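PDB 6I60: alpha-rhamnosidase, which probably hydrolyses terminal non-reducing alpha-L-rhamnose residues in alpha-L-rhamnosides, as a bacterial glycoside hydrolase. Local coordinates for residues Trp149-Ser161 with Leu169-Lys181. Sequence-based numbering, arbitrary orientation.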
loop_
_atom_site.group_PDB
_atom_site.type_symbol
_atom_site.label_atom_id
_atom_site.label_comp_id
_atom_site.label_asym_id
_atom_site.label_seq_id
_atom_site.Cartn_x
_atom_site.Cartn_y
_atom_site.Cartn_z
ATOM N N TRP A 149 25.500 17.627 -3.581
ATOM C CA TRP A 149 24.570 17.506 -4.695
ATOM C C TRP A 149 25.201 18.061 -5.967
ATOM O O TRP A 149 25.727 19.179 -5.972
ATOM C CB TRP A 149 23.266 18.236 -4.378
ATOM C CG TRP A 149 22.444 17.588 -3.299
ATOM C CD1 TRP A 149 22.574 17.764 -1.951
ATOM C CD2 TRP A 149 21.363 16.666 -3.479
ATOM N NE1 TRP A 149 21.643 17.007 -1.281
ATOM C CE2 TRP A 149 20.887 16.323 -2.197
ATOM C CE3 TRP A 149 20.751 16.095 -4.600
ATOM C CZ2 TRP A 149 19.827 15.436 -2.005
ATOM C CZ3 TRP A 149 19.701 15.214 -4.408
ATOM C CH2 TRP A 149 19.249 14.894 -3.120
ATOM N N ILE A 150 25.147 17.282 -7.046
ATOM C CA ILE A 150 25.760 17.652 -8.313
ATOM C C ILE A 150 24.678 17.750 -9.382
ATOM O O ILE A 150 23.610 17.141 -9.282
ATOM C CB ILE A 150 26.854 16.653 -8.738
ATOM C CG1 ILE A 150 26.314 15.226 -8.681
ATOM C CG2 ILE A 150 28.072 16.790 -7.844
ATOM C CD1 ILE A 150 27.165 14.229 -9.419
ATOM N N THR A 151 24.965 18.543 -10.416
ATOM C CA THR A 151 24.010 18.786 -11.491
ATOM C C THR A 151 24.744 19.272 -12.730
ATOM O O THR A 151 25.889 19.724 -12.662
ATOM C CB THR A 151 22.955 19.828 -11.095
ATOM O OG1 THR A 151 22.634 19.691 -9.711
ATOM C CG2 THR A 151 21.692 19.648 -11.901
ATOM N N LYS A 152 24.061 19.171 -13.867
ATOM C CA LYS A 152 24.459 19.913 -15.048
ATOM C C LYS A 152 24.140 21.394 -14.862
ATOM O O LYS A 152 23.356 21.786 -13.993
ATOM C CB LYS A 152 23.747 19.381 -16.290
ATOM C CG LYS A 152 24.350 18.114 -16.853
ATOM C CD LYS A 152 23.592 17.623 -18.074
ATOM C CE LYS A 152 23.521 18.690 -19.152
ATOM N NZ LYS A 152 24.645 18.566 -20.120
ATOM N N LYS A 153 24.762 22.221 -15.697
ATOM C CA LYS A 153 24.538 23.660 -15.658
ATOM C C LYS A 153 23.585 24.144 -16.742
ATOM O O LYS A 153 22.806 25.072 -16.498
ATOM C CB LYS A 153 25.879 24.398 -15.774
ATOM C CG LYS A 153 25.783 25.878 -16.116
ATOM C CD LYS A 153 27.165 26.503 -16.283
ATOM C CE LYS A 153 28.173 25.504 -16.838
ATOM N NZ LYS A 153 29.554 26.060 -16.878
ATOM N N GLU A 154 23.608 23.522 -17.925
ATOM C CA GLU A 154 22.739 23.953 -19.017
ATOM C C GLU A 154 21.284 23.585 -18.741
ATOM O O GLU A 154 20.417 24.462 -18.655
ATOM C CB GLU A 154 23.222 23.344 -20.339
ATOM C CG GLU A 154 22.134 23.122 -21.390
ATOM C CD GLU A 154 21.798 24.378 -22.175
ATOM O OE1 GLU A 154 20.625 24.537 -22.574
ATOM O OE2 GLU A 154 22.709 25.204 -22.394
ATOM N N HIS A 155 21.004 22.287 -18.595
ATOM C CA HIS A 155 19.659 21.776 -18.343
ATOM C C HIS A 155 18.660 22.192 -19.417
ATOM O O HIS A 155 17.987 23.219 -19.281
ATOM C CB HIS A 155 19.159 22.226 -16.968
ATOM C CG HIS A 155 19.201 21.149 -15.931
ATOM N ND1 HIS A 155 18.643 19.904 -16.131
ATOM C CD2 HIS A 155 19.741 21.125 -14.690
ATOM C CE1 HIS A 155 18.835 19.161 -15.057
ATOM N NE2 HIS A 155 19.498 19.877 -14.168
ATOM N N LYS A 156 18.548 21.401 -20.482
ATOM C CA LYS A 156 17.515 21.626 -21.483
ATOM C C LYS A 156 16.205 20.995 -21.021
ATOM O O LYS A 156 16.185 19.875 -20.503
ATOM C CB LYS A 156 17.941 21.051 -22.839
ATOM C CG LYS A 156 17.001 21.353 -24.031
ATOM C CD LYS A 156 16.177 22.638 -23.871
ATOM C CE LYS A 156 15.945 23.354 -25.189
ATOM N NZ LYS A 156 14.954 22.633 -26.047
ATOM N N TYR A 157 15.114 21.736 -21.201
ATOM C CA TYR A 157 13.781 21.310 -20.810
ATOM C C TYR A 157 12.790 21.726 -21.888
ATOM O O TYR A 157 13.108 22.508 -22.789
ATOM C CB TYR A 157 13.378 21.914 -19.461
ATOM C CG TYR A 157 13.437 23.424 -19.453
ATOM C CD1 TYR A 157 14.642 24.090 -19.261
ATOM C CD2 TYR A 157 12.292 24.184 -19.647
ATOM C CE1 TYR A 157 14.704 25.468 -19.257
ATOM C CE2 TYR A 157 12.344 25.564 -19.645
ATOM C CZ TYR A 157 13.553 26.200 -19.450
ATOM O OH TYR A 157 13.611 27.574 -19.447
ATOM N N GLU A 158 11.575 21.192 -21.786
ATOM C CA GLU A 158 10.450 21.607 -22.613
ATOM C C GLU A 158 9.273 21.924 -21.703
ATOM O O GLU A 158 9.069 21.255 -20.685
ATOM C CB GLU A 158 10.056 20.525 -23.628
ATOM C CG GLU A 158 10.391 20.871 -25.074
ATOM C CD GLU A 158 9.797 19.886 -26.065
ATOM O OE1 GLU A 158 10.508 19.494 -27.016
ATOM O OE2 GLU A 158 8.619 19.504 -25.894
ATOM N N VAL A 159 8.504 22.943 -22.066
ATOM C CA VAL A 159 7.369 23.392 -21.270
ATOM C C VAL A 159 6.104 23.002 -22.022
ATOM O O VAL A 159 5.707 23.666 -22.986
ATOM C CB VAL A 159 7.422 24.899 -20.996
ATOM C CG1 VAL A 159 6.547 25.251 -19.802
ATOM C CG2 VAL A 159 8.856 25.337 -20.756
ATOM N N TYR A 160 5.462 21.921 -21.583
ATOM C CA TYR A 160 4.215 21.457 -22.179
ATOM C C TYR A 160 3.041 22.029 -21.393
ATOM O O TYR A 160 2.942 21.825 -20.178
ATOM C CB TYR A 160 4.160 19.930 -22.196
ATOM C CG TYR A 160 2.945 19.363 -22.900
ATOM C CD1 TYR A 160 2.378 20.016 -23.988
ATOM C CD2 TYR A 160 2.365 18.173 -22.477
ATOM C CE1 TYR A 160 1.268 19.500 -24.634
ATOM C CE2 TYR A 160 1.256 17.650 -23.117
ATOM C CZ TYR A 160 0.713 18.317 -24.194
ATOM O OH TYR A 160 -0.391 17.800 -24.833
ATOM N N SER A 161 2.154 22.743 -22.087
ATOM C CA SER A 161 0.976 23.362 -21.481
ATOM C C SER A 161 -0.260 22.926 -22.256
ATOM O O SER A 161 -0.790 23.682 -23.081
ATOM C CB SER A 161 1.102 24.885 -21.457
ATOM O OG SER A 161 2.430 25.279 -21.161
ATOM N N LEU A 169 -2.519 23.725 -14.510
ATOM C CA LEU A 169 -1.077 23.668 -14.352
ATOM C C LEU A 169 -0.395 23.429 -15.697
ATOM O O LEU A 169 -1.026 23.087 -16.700
ATOM C CB LEU A 169 -0.684 22.572 -13.358
ATOM C CG LEU A 169 -0.786 22.853 -11.854
ATOM C CD1 LEU A 169 0.005 24.094 -11.473
ATOM C CD2 LEU A 169 -2.228 22.985 -11.408
ATOM N N ASN A 170 0.920 23.622 -15.709
ATOM C CA ASN A 170 1.753 23.323 -16.862
ATOM C C ASN A 170 2.766 22.252 -16.478
ATOM O O ASN A 170 2.918 21.897 -15.308
ATOM C CB ASN A 170 2.461 24.583 -17.376
ATOM C CG ASN A 170 3.346 25.224 -16.326
ATOM O OD1 ASN A 170 3.179 24.989 -15.130
ATOM N ND2 ASN A 170 4.295 26.038 -16.772
ATOM N N TYR A 171 3.465 21.731 -17.485
ATOM C CA TYR A 171 4.408 20.633 -17.294
ATOM C C TYR A 171 5.761 21.039 -17.862
ATOM O O TYR A 171 5.914 21.170 -19.081
ATOM C CB TYR A 171 3.899 19.349 -17.953
ATOM C CG TYR A 171 2.488 18.978 -17.551
ATOM C CD1 TYR A 171 2.249 18.147 -16.464
ATOM C CD2 TYR A 171 1.394 19.463 -18.255
ATOM C CE1 TYR A 171 0.960 17.807 -16.090
ATOM C CE2 TYR A 171 0.102 19.131 -17.889
ATOM C CZ TYR A 171 -0.109 18.303 -16.809
ATOM O OH TYR A 171 -1.394 17.970 -16.444
ATOM N N THR A 172 6.737 21.241 -16.980
ATOM C CA THR A 172 8.110 21.541 -17.370
ATOM C C THR A 172 8.900 20.237 -17.332
ATOM O O THR A 172 9.223 19.730 -16.252
ATOM C CB THR A 172 8.732 22.587 -16.445
ATOM O OG1 THR A 172 7.729 23.525 -16.036
ATOM C CG2 THR A 172 9.848 23.328 -17.157
ATOM N N ILE A 173 9.205 19.695 -18.506
ATOM C CA ILE A 173 9.868 18.401 -18.634
ATOM C C ILE A 173 11.316 18.654 -19.028
ATOM O O ILE A 173 11.597 19.106 -20.145
ATOM C CB ILE A 173 9.166 17.500 -19.659
ATOM C CG1 ILE A 173 7.758 17.138 -19.179
ATOM C CG2 ILE A 173 9.987 16.243 -19.910
ATOM C CD1 ILE A 173 6.679 17.376 -20.215
ATOM N N ALA A 174 12.238 18.361 -18.113
ATOM C CA ALA A 174 13.661 18.446 -18.397
ATOM C C ALA A 174 14.130 17.178 -19.108
ATOM O O ALA A 174 13.374 16.224 -19.307
ATOM C CB ALA A 174 14.448 18.678 -17.110
ATOM N N TYR A 175 15.400 17.165 -19.497
ATOM C CA TYR A 175 15.979 16.020 -20.178
ATOM C C TYR A 175 16.477 15.011 -19.144
ATOM O O TYR A 175 16.183 15.111 -17.951
ATOM C CB TYR A 175 17.097 16.471 -21.115
ATOM C CG TYR A 175 16.630 16.887 -22.490
ATOM C CD1 TYR A 175 15.489 17.664 -22.655
ATOM C CD2 TYR A 175 17.335 16.511 -23.625
ATOM C CE1 TYR A 175 15.064 18.049 -23.911
ATOM C CE2 TYR A 175 16.918 16.891 -24.885
ATOM C CZ TYR A 175 15.783 17.660 -25.023
ATOM O OH TYR A 175 15.367 18.040 -26.277
ATOM N N ALA A 176 17.244 14.021 -19.597
ATOM C CA ALA A 176 17.774 12.985 -18.717
ATOM C C ALA A 176 19.291 13.085 -18.660
ATOM O O ALA A 176 19.981 12.555 -19.544
ATOM C CB ALA A 176 17.345 11.595 -19.197
ATOM N N PRO A 177 19.859 13.745 -17.655
ATOM C CA PRO A 177 21.317 13.848 -17.573
ATOM C C PRO A 177 21.948 12.578 -17.030
ATOM O O PRO A 177 21.380 11.874 -16.192
ATOM C CB PRO A 177 21.530 15.021 -16.609
ATOM C CG PRO A 177 20.333 14.993 -15.727
ATOM C CD PRO A 177 19.186 14.472 -16.562
ATOM N N MET A 178 23.145 12.290 -17.531
ATOM C CA MET A 178 23.952 11.173 -17.064
ATOM C C MET A 178 25.186 11.707 -16.353
ATOM O O MET A 178 25.745 12.734 -16.749
ATOM C CB MET A 178 24.365 10.265 -18.226
ATOM C CG MET A 178 23.226 9.897 -19.162
ATOM S SD MET A 178 23.804 9.226 -20.732
ATOM C CE MET A 178 22.983 7.634 -20.748
ATOM N N PHE A 179 25.608 11.010 -15.301
ATOM C CA PHE A 179 26.749 11.425 -14.496
ATOM C C PHE A 179 27.724 10.267 -14.374
ATOM O O PHE A 179 27.316 9.132 -14.105
ATOM C CB PHE A 179 26.304 11.899 -13.110
ATOM C CG PHE A 179 25.483 13.156 -13.140
ATOM C CD1 PHE A 179 24.107 13.095 -13.268
ATOM C CD2 PHE A 179 26.088 14.397 -13.046
ATOM C CE1 PHE A 179 23.349 14.250 -13.299
ATOM C CE2 PHE A 179 25.335 15.555 -13.078
ATOM C CZ PHE A 179 23.963 15.481 -13.203
ATOM N N ARG A 180 29.009 10.558 -14.565
ATOM C CA ARG A 180 30.050 9.542 -14.583
ATOM C C ARG A 180 31.231 9.989 -13.735
ATOM O O ARG A 180 31.617 11.162 -13.760
ATOM C CB ARG A 180 30.519 9.257 -16.013
ATOM C CG ARG A 180 31.689 8.303 -16.085
ATOM C CD ARG A 180 32.319 8.264 -17.467
ATOM N NE ARG A 180 32.688 6.908 -17.871
ATOM C CZ ARG A 180 33.582 6.141 -17.250
ATOM N NH1 ARG A 180 34.236 6.583 -16.181
ATOM N NH2 ARG A 180 33.833 4.924 -17.709
ATOM N N LYS A 181 31.801 9.044 -12.988
ATOM C CA LYS A 181 32.998 9.285 -12.195
ATOM C C LYS A 181 33.812 8.000 -12.155
ATOM O O LYS A 181 33.253 6.909 -12.018
ATOM C CB LYS A 181 32.650 9.753 -10.776
ATOM C CG LYS A 181 33.808 9.699 -9.789
ATOM C CD LYS A 181 34.593 11.002 -9.784
ATOM C CE LYS A 181 35.968 10.821 -9.162
ATOM N NZ LYS A 181 36.988 10.435 -10.178
#
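E158 and I173 exchange both of their backbone hydrogen bonds, E158 N to I173 O and I173 N to E158 O, each 2.7 Å long, and Y160 and Y171 repeat the exchange two residues along each strand, in opposite directions. The four bonds tie strand 157-160 to strand 171-174 at 160° between their directions, and they illustrate how antiparallel pairing sorts side chains. Hydrogen-bonded pairs E158–I173 and Y160–Y171 send theirs to one face, while the non-hydrogen-bonded pairs Y157–A174 and V159–T172 send theirs to the other. Beyond the last regular pair, Y175 N reaches K156 O through a weak bond, bent to 129° at the hydrogen.

On the Y157 face, T172 CG2, placed opposite its own backbone N, touches Y157 CD2 at 3.6 Å, the two side chains running alongside each other. On the other face, Y160 CB meets I173 CD1 at 4.1 Å. Y160 O, which accepts from Y171 N, also sits at the edge of the Y171 ring, in its plane. K156 and Y175 also run side by side: with CG anti to the backbone N (chi1 -174°), the lysine lays CG over one face of the tyrosine, a CH-pi contact 4.2 Å from the ring centroid and offset toward the rim. Were Y175 an alanine, CG of K156 would lose the ring face it rests on, and the lysine chain would probably be freer to turn.

Across the loop 152-156, K152 CD packs on P177 CB at 3.6 Å, its amine held by E325 in a salt bridge. F179 carries the contact onward, with CD2 against I150 CD1 and CZ 3.7 Å from T151 CA. Strand 150-151 itself pairs with strand 325-329, whereas strands 157-160 and 171-184 form an antiparallel beta hairpin.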